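Local structure of 2,3,4,5-tetrahydropyridine-2,6-dicarboxylate N-succinyltransferase (2RIJ) at residues V293-L298 with L309-I314; L299-V304 with V315-A320. The protein probably catalyses the succinyl-CoA-dependent conversion of cyclic tetrahydrodipicolinate into acyclic N-succinyl-L-2-amino-6-oxopimelate in the biosynthesis of lysine. All blocks are in the same frame, centred on the assembly; numbering follows the deposited sequence.

Contact 1 (V293-L298 with L309-I314); sequences VGKACL and LGDNCI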
ATOM      1  N   VAL A 293     -16.513 -27.043   3.707  1.00 23.79           N
ATOM      2  CA  VAL A 293     -16.831 -26.040   2.714  1.00 22.63           C
ATOM      3  C   VAL A 293     -18.276 -26.319   2.307  1.00 24.85           C
ATOM      4  O   VAL A 293     -18.657 -27.472   2.085  1.00 22.90           O
ATOM      5  CB  VAL A 293     -15.821 -26.162   1.564  1.00 22.91           C
ATOM      6  CG1 VAL A 293     -16.267 -25.482   0.312  1.00 20.88           C
ATOM      7  CG2 VAL A 293     -14.411 -25.691   2.057  1.00 25.12           C
ATOM      8  N   GLY A 294     -19.094 -25.287   2.230  1.00 23.43           N
ATOM      9  CA  GLY A 294     -20.527 -25.485   1.991  1.00 25.48           C
ATOM     10  C   GLY A 294     -20.857 -25.717   0.530  1.00 23.71           C
ATOM     11  O   GLY A 294     -20.011 -26.050  -0.275  1.00 23.12           O
ATOM     12  N   LYS A 295     -22.133 -25.537   0.202  1.00 25.87           N
ATOM     13  CA  LYS A 295     -22.639 -25.754  -1.131  1.00 23.41           C
ATOM     14  C   LYS A 295     -22.268 -24.666  -2.122  1.00 24.79           C
ATOM     15  O   LYS A 295     -22.222 -23.493  -1.783  1.00 25.88           O
ATOM     16  CB  LYS A 295     -24.171 -25.828  -1.090  1.00 23.92           C
ATOM     17  CG  LYS A 295     -24.694 -27.002  -0.337  1.00 24.56           C
ATOM     18  CD  LYS A 295     -26.203 -27.106  -0.497  1.00 28.73           C
ATOM     19  CE  LYS A 295     -26.759 -28.113   0.476  1.00 41.99           C
ATOM     20  NZ  LYS A 295     -28.190 -28.452   0.131  1.00 48.93           N
ATOM     21  N   ALA A 296     -22.007 -25.069  -3.358  1.00 24.41           N
ATOM     22  CA  ALA A 296     -21.763 -24.136  -4.433  1.00 24.78           C
ATOM     23  C   ALA A 296     -20.608 -23.158  -4.116  1.00 24.89           C
ATOM     24  O   ALA A 296     -20.674 -21.988  -4.442  1.00 24.95           O
ATOM     25  CB  ALA A 296     -23.082 -23.355  -4.764  1.00 24.22           C
ATOM     26  N   CYS A 297     -19.563 -23.630  -3.455  1.00 23.40           N
ATOM     27  CA  CYS A 297     -18.385 -22.812  -3.263  1.00 24.88           C
ATOM     28  C   CYS A 297     -17.448 -22.995  -4.458  1.00 25.59           C
ATOM     29  O   CYS A 297     -17.423 -24.068  -5.061  1.00 26.84           O
ATOM     30  CB  CYS A 297     -17.654 -23.187  -1.990  1.00 26.58           C
ATOM     31  SG  CYS A 297     -18.562 -22.692  -0.513  1.00 23.81           S
ATOM     32  N   LEU A 298     -16.711 -21.939  -4.784  1.00 20.87           N
ATOM     33  CA  LEU A 298     -15.776 -21.925  -5.897  0.50 21.50           C
ATOM     34  C   LEU A 298     -14.388 -21.633  -5.344  1.00 22.68           C
ATOM     35  O   LEU A 298     -14.128 -20.524  -4.923  1.00 22.27           O
ATOM     36  CB  LEU A 298     -16.211 -20.816  -6.858  0.50 22.31           C
ATOM     37  CG  LEU A 298     -15.563 -20.634  -8.214  0.50 23.25           C
ATOM     38  CD1 LEU A 298     -15.542 -21.941  -8.984  0.50 24.85           C
ATOM     39  CD2 LEU A 298     -16.384 -19.538  -8.958  0.50 23.57           C
ATOM     40  N   LEU A 309     -15.956 -22.757   5.390  1.00 22.11           N
ATOM     41  CA  LEU A 309     -16.698 -21.786   4.610  1.00 21.39           C
ATOM     42  C   LEU A 309     -18.159 -22.211   4.586  1.00 21.87           C
ATOM     43  O   LEU A 309     -18.470 -23.398   4.510  1.00 20.50           O
ATOM     44  CB  LEU A 309     -16.151 -21.755   3.182  1.00 20.92           C
ATOM     45  CG  LEU A 309     -14.705 -21.387   2.892  1.00 20.12           C
ATOM     46  CD1 LEU A 309     -14.365 -21.521   1.405  1.00 21.99           C
ATOM     47  CD2 LEU A 309     -14.387 -19.925   3.361  1.00 22.99           C
ATOM     48  N   GLY A 310     -19.078 -21.250   4.633  1.00 23.83           N
ATOM     49  CA  GLY A 310     -20.490 -21.537   4.438  1.00 22.08           C
ATOM     50  C   GLY A 310     -20.806 -21.739   2.969  1.00 24.28           C
ATOM     51  O   GLY A 310     -19.937 -22.096   2.158  1.00 24.83           O
ATOM     52  N   ASP A 311     -22.051 -21.536   2.608  1.00 23.43           N
ATOM     53  CA  ASP A 311     -22.479 -21.723   1.246  1.00 23.43           C
ATOM     54  C   ASP A 311     -22.176 -20.533   0.369  1.00 22.72           C
ATOM     55  O   ASP A 311     -22.132 -19.409   0.818  1.00 24.46           O
ATOM     56  CB  ASP A 311     -23.972 -21.955   1.186  1.00 25.30           C
ATOM     57  CG  ASP A 311     -24.418 -23.184   1.951  1.00 28.59           C
ATOM     58  OD1 ASP A 311     -23.682 -24.169   2.130  1.00 22.27           O
ATOM     59  OD2 ASP A 311     -25.562 -23.146   2.404  1.00 29.72           O
ATOM     60  N   ASN A 312     -22.020 -20.792  -0.914  1.00 23.11           N
ATOM     61  CA  ASN A 312     -21.793 -19.751  -1.894  1.00 23.64           C
ATOM     62  C   ASN A 312     -20.605 -18.837  -1.667  1.00 21.26           C
ATOM     63  O   ASN A 312     -20.682 -17.616  -1.953  1.00 20.34           O
ATOM     64  CB  ASN A 312     -23.051 -18.898  -1.998  1.00 25.34           C
ATOM     65  CG  ASN A 312     -24.303 -19.729  -2.251  1.00 32.10           C
ATOM     66  OD1 ASN A 312     -25.225 -19.728  -1.457  1.00 40.64           O
ATOM     67  ND2 ASN A 312     -24.333 -20.407  -3.368  1.00 30.88           N
ATOM     68  N   CYS A 313     -19.513 -19.392  -1.155  1.00 22.20           N
ATOM     69  CA  CYS A 313     -18.301 -18.634  -0.967  1.00 22.08           C
ATOM     70  C   CYS A 313     -17.367 -18.810  -2.161  1.00 22.28           C
ATOM     71  O   CYS A 313     -17.379 -19.838  -2.825  1.00 22.66           O
ATOM     72  CB  CYS A 313     -17.570 -19.041   0.302  1.00 22.97           C
ATOM     73  SG  CYS A 313     -18.429 -18.649   1.843  1.00 23.22           S
ATOM     74  N   ILE A 314     -16.551 -17.794  -2.404  1.00 20.50           N
ATOM     75  CA  ILE A 314     -15.572 -17.810  -3.485  1.00 20.68           C
ATOM     76  C   ILE A 314     -14.219 -17.462  -2.917  1.00 22.50           C
ATOM     77  O   ILE A 314     -14.087 -16.509  -2.152  1.00 22.45           O
ATOM     78  CB  ILE A 314     -15.896 -16.811  -4.565  1.00 22.73           C
ATOM     79  CG1 ILE A 314     -17.263 -17.107  -5.190  1.00 28.71           C
ATOM     80  CG2 ILE A 314     -14.790 -16.797  -5.669  1.00 20.97           C
ATOM     81  CD1 ILE A 314     -17.619 -16.061  -6.200  1.00 31.01           C
TER
HETATM   82  O   HOH W   1     -19.539 -19.580  -4.811  1.00 42.14           O
HETATM   83  O   HOH W   2     -22.779 -20.087  -5.349  1.00 57.91           O
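Asp311 reaches across to the backbone of Gly294 and Lys295. Its CB lies 3.8 Å from Lys295 O, its CG faces the Lys295 CB methylene, and at the tip OD1 accepts a hydrogen bond of 2.8 Å from Lys295 N. With CG anti to the carbonyl carbon (chi1 -61°) the carboxylate swings back beside its own backbone N, and the donor meets OD1 from above the carboxylate plane. Gly294 suits its place because its bare CA can sit 3.4 Å from the same oxygen. The Lys295 side chain runs alongside that of Asp311, but its extended chain carries NZ to 6.3 Å from Asp311 OD2, where the opposite charges could attract only at a distance.

Lys295 O is taken up in turn by Asn312 N in a nearly straight bond of 2.8 Å. Ala296 and Asn312 both have positive phi, a backbone shape that asparagine tolerates well, and the Ala296 methyl is small enough to lie beside the Asn312 amide. Cys297, a buried and polarisable residue, offers SG as acceptor to Cys313 N at 3.5 Å; SG also lies against Cys313 CB. Cys313 O receives Leu298 N at 2.9 Å, while a water donates to both this oxygen and Ala296 O. Beyond it, Leu298 and Ile314 form a parallel bridge with their aliphatic side chains together. Such stacking of matching corners, one coil upon the next, is characteristic of the left-handed parallel beta-helix built from hexapeptide repeats.

Contact 2 (L299-V304 with V315-A320); sequences LGANSV and VDAGIA
Leu299 and Val315 pair on two neighbouring coils of the left-handed parallel beta-helix, and from them each segment bends through a type II beta turn into its next short strand, reached at Val304 and Ala320. Backbone hydrogen bonds join the two levels along this path. Gly300 N donates a hydrogen bond to Val315 O at 2.8 Å, Gly318 N binds Ala301 O more obliquely (N-H...O angle 131°), and Val304 N reaches Ile319 O at 2.9 Å with the donor tilted from the carbonyl plane.

The stacked turns, Gly300 to Ser303 and Asp316 to Ile319, depend on their residue types. Asn302 and Gly318 hold the third position, where type II turns require positive phi, a shape open to glycine and tolerated by asparagine. Gly300, lacking a side chain, lets its CA approach Ala317 N to 3.7 Å.

Apolar contacts fill in between the levels. Leu299 CD2 meets Val315 CG2 at 3.7 Å, the two side chains crossing at a slant, and Phe362 covers Val315. The other valine branch, CG1, rests on Ser303 CB, while Val304 and Ala320 set their CB atoms together across the second bridge.

Two polar side chains find their partners outside the two segments. Asp316 OD1 is bonded to His361, and Asn302 bonds Gly276 and Arg260 of the second subunit. Ala301, Asp316 and Ala317 are predicted to bind succinyl-CoA, so these turns probably help line the succinyl-CoA site.

Within the turn from Gly300 to Ser303, Gly300 O is gripped twice: Ser303 N lies at 3.1 Å, and Ser303 OG, placed between backbone N and carbonyl carbon (chi1 59°), donates in the carbonyl plane to a lone pair at 2.6 Å.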
ATOM      1  N   LEU A 299     -13.509 -22.627  -5.344  1.00 21.09           N
ATOM      2  CA  LEU A 299     -12.137 -22.472  -4.839  1.00 22.01           C
ATOM      3  C   LEU A 299     -11.191 -22.402  -6.049  1.00 22.68           C
ATOM      4  O   LEU A 299     -11.067 -23.345  -6.813  1.00 19.42           O
ATOM      5  CB  LEU A 299     -11.799 -23.624  -3.923  1.00 22.92           C
ATOM      6  CG  LEU A 299     -12.767 -23.846  -2.751  1.00 25.48           C
ATOM      7  CD1 LEU A 299     -12.373 -25.036  -1.929  1.00 24.09           C
ATOM      8  CD2 LEU A 299     -12.977 -22.591  -1.845  1.00 21.13           C
ATOM      9  N   GLY A 300     -10.550 -21.266  -6.211  1.00 19.80           N
ATOM     10  CA  GLY A 300      -9.706 -21.036  -7.346  1.00 21.71           C
ATOM     11  C   GLY A 300      -8.462 -21.925  -7.403  1.00 18.16           C
ATOM     12  O   GLY A 300      -7.970 -22.429  -6.391  1.00 19.36           O
ATOM     13  N   ALA A 301      -7.982 -22.080  -8.610  1.00 19.55           N
ATOM     14  CA  ALA A 301      -6.731 -22.764  -8.883  1.00 22.99           C
ATOM     15  C   ALA A 301      -5.633 -22.205  -7.973  1.00 21.73           C
ATOM     16  O   ALA A 301      -5.505 -20.968  -7.760  1.00 21.63           O
ATOM     17  CB  ALA A 301      -6.369 -22.628 -10.373  1.00 20.37           C
ATOM     18  N   ASN A 302      -4.836 -23.114  -7.423  1.00 20.59           N
ATOM     19  CA  ASN A 302      -3.738 -22.795  -6.517  1.00 21.59           C
ATOM     20  C   ASN A 302      -4.090 -21.956  -5.282  1.00 22.10           C
ATOM     21  O   ASN A 302      -3.213 -21.407  -4.644  1.00 21.45           O
ATOM     22  CB  ASN A 302      -2.574 -22.211  -7.341  1.00 20.47           C
ATOM     23  CG  ASN A 302      -1.887 -23.261  -8.170  1.00 21.28           C
ATOM     24  OD1 ASN A 302      -1.693 -24.392  -7.704  1.00 20.77           O
ATOM     25  ND2 ASN A 302      -1.468 -22.904  -9.388  1.00 18.26           N
ATOM     26  N   SER A 303      -5.370 -21.966  -4.858  1.00 21.39           N
ATOM     27  CA  SER A 303      -5.787 -21.342  -3.609  1.00 21.39           C
ATOM     28  C   SER A 303      -5.523 -22.259  -2.466  1.00 22.47           C
ATOM     29  O   SER A 303      -5.254 -23.474  -2.670  1.00 20.01           O
ATOM     30  CB  SER A 303      -7.284 -20.961  -3.619  1.00 22.86           C
ATOM     31  OG  SER A 303      -8.139 -22.056  -3.838  1.00 20.89           O
ATOM     32  N   VAL A 304      -5.660 -21.711  -1.249  1.00 21.85           N
ATOM     33  CA  VAL A 304      -5.606 -22.518  -0.020  1.00 19.00           C
ATOM     34  C   VAL A 304      -6.734 -22.077   0.870  1.00 19.78           C
ATOM     35  O   VAL A 304      -6.871 -20.871   1.201  1.00 19.93           O
ATOM     36  CB  VAL A 304      -4.254 -22.403   0.764  1.00 19.18           C
ATOM     37  CG1 VAL A 304      -4.211 -23.325   2.032  1.00 19.74           C
ATOM     38  CG2 VAL A 304      -3.045 -22.606  -0.181  1.00 17.47           C
ATOM     39  N   VAL A 315     -13.232 -18.284  -3.242  1.00 19.26           N
ATOM     40  CA  VAL A 315     -11.821 -17.985  -2.961  1.00 20.93           C
ATOM     41  C   VAL A 315     -11.159 -17.842  -4.322  1.00 20.18           C
ATOM     42  O   VAL A 315     -11.121 -18.775  -5.127  1.00 22.98           O
ATOM     43  CB  VAL A 315     -11.134 -19.050  -2.126  1.00 20.02           C
ATOM     44  CG1 VAL A 315      -9.656 -18.713  -1.883  1.00 19.07           C
ATOM     45  CG2 VAL A 315     -11.837 -19.240  -0.756  1.00 19.02           C
ATOM     46  N   ASP A 316     -10.654 -16.654  -4.587  1.00 19.90           N
ATOM     47  CA  ASP A 316     -10.017 -16.423  -5.913  1.00 23.91           C
ATOM     48  C   ASP A 316      -8.747 -17.286  -6.088  1.00 21.96           C
ATOM     49  O   ASP A 316      -8.022 -17.628  -5.112  1.00 20.53           O
ATOM     50  CB  ASP A 316      -9.605 -14.961  -6.092  1.00 23.28           C
ATOM     51  CG  ASP A 316     -10.771 -14.022  -6.483  1.00 27.54           C
ATOM     52  OD1 ASP A 316     -11.959 -14.428  -6.670  1.00 28.96           O
ATOM     53  OD2 ASP A 316     -10.449 -12.819  -6.603  1.00 27.84           O
ATOM     54  N   ALA A 317      -8.442 -17.583  -7.341  1.00 22.31           N
ATOM     55  CA  ALA A 317      -7.231 -18.304  -7.657  1.00 20.29           C
ATOM     56  C   ALA A 317      -6.046 -17.637  -6.990  1.00 22.04           C
ATOM     57  O   ALA A 317      -5.932 -16.388  -6.945  1.00 22.81           O
ATOM     58  CB  ALA A 317      -7.045 -18.380  -9.196  1.00 19.33           C
ATOM     59  N   GLY A 318      -5.176 -18.452  -6.371  1.00 21.51           N
ATOM     60  CA  GLY A 318      -3.917 -17.942  -5.809  1.00 23.68           C
ATOM     61  C   GLY A 318      -4.048 -17.421  -4.387  1.00 26.94           C
ATOM     62  O   GLY A 318      -3.073 -17.166  -3.731  1.00 33.05           O
ATOM     63  N   ILE A 319      -5.252 -17.320  -3.863  1.00 25.34           N
ATOM     64  CA  ILE A 319      -5.442 -16.709  -2.548  1.00 24.35           C
ATOM     65  C   ILE A 319      -5.295 -17.772  -1.489  1.00 24.37           C
ATOM     66  O   ILE A 319      -5.931 -18.822  -1.561  1.00 25.47           O
ATOM     67  CB  ILE A 319      -6.895 -16.052  -2.418  1.00 22.74           C
ATOM     68  CG1 ILE A 319      -7.056 -14.889  -3.399  1.00 32.80           C
ATOM     69  CG2 ILE A 319      -7.201 -15.624  -0.983  1.00 24.77           C
ATOM     70  CD1 ILE A 319      -6.161 -13.742  -3.150  1.00 29.76           C
ATOM     71  N   ALA A 320      -4.569 -17.450  -0.428  1.00 24.18           N
ATOM     72  CA  ALA A 320      -4.551 -18.266   0.773  1.00 21.18           C
ATOM     73  C   ALA A 320      -5.380 -17.686   1.883  1.00 20.77           C
ATOM     74  O   ALA A 320      -5.080 -16.573   2.383  1.00 23.65           O
ATOM     75  CB  ALA A 320      -3.092 -18.469   1.252  1.00 20.95           C
TER
HETATM   76  O   HOH W   3      -1.823 -19.865  -2.717  1.00 27.93           O

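Along the chain the segments alternate: 293-298 runs straight into 299-304, and after four residues 309-314 runs straight into 315-320. Contacts 1 and 2 are therefore successive portions of the same two stacked coils, with centres about 13 Å apart. Strands 298-299 and 314-315 straddle the junctions and are neighbours in one parallel portion of the sheet, where Leu298 O and Val315 N probably share a hydrogen bond. Leu309 of contact 1 packs on Leu299 and Val315 of contact 2, tying the pair together. Contact 1 touches no other chain, whereas contact 2 meets two further subunits and holds residues predicted to bind succinyl-CoA.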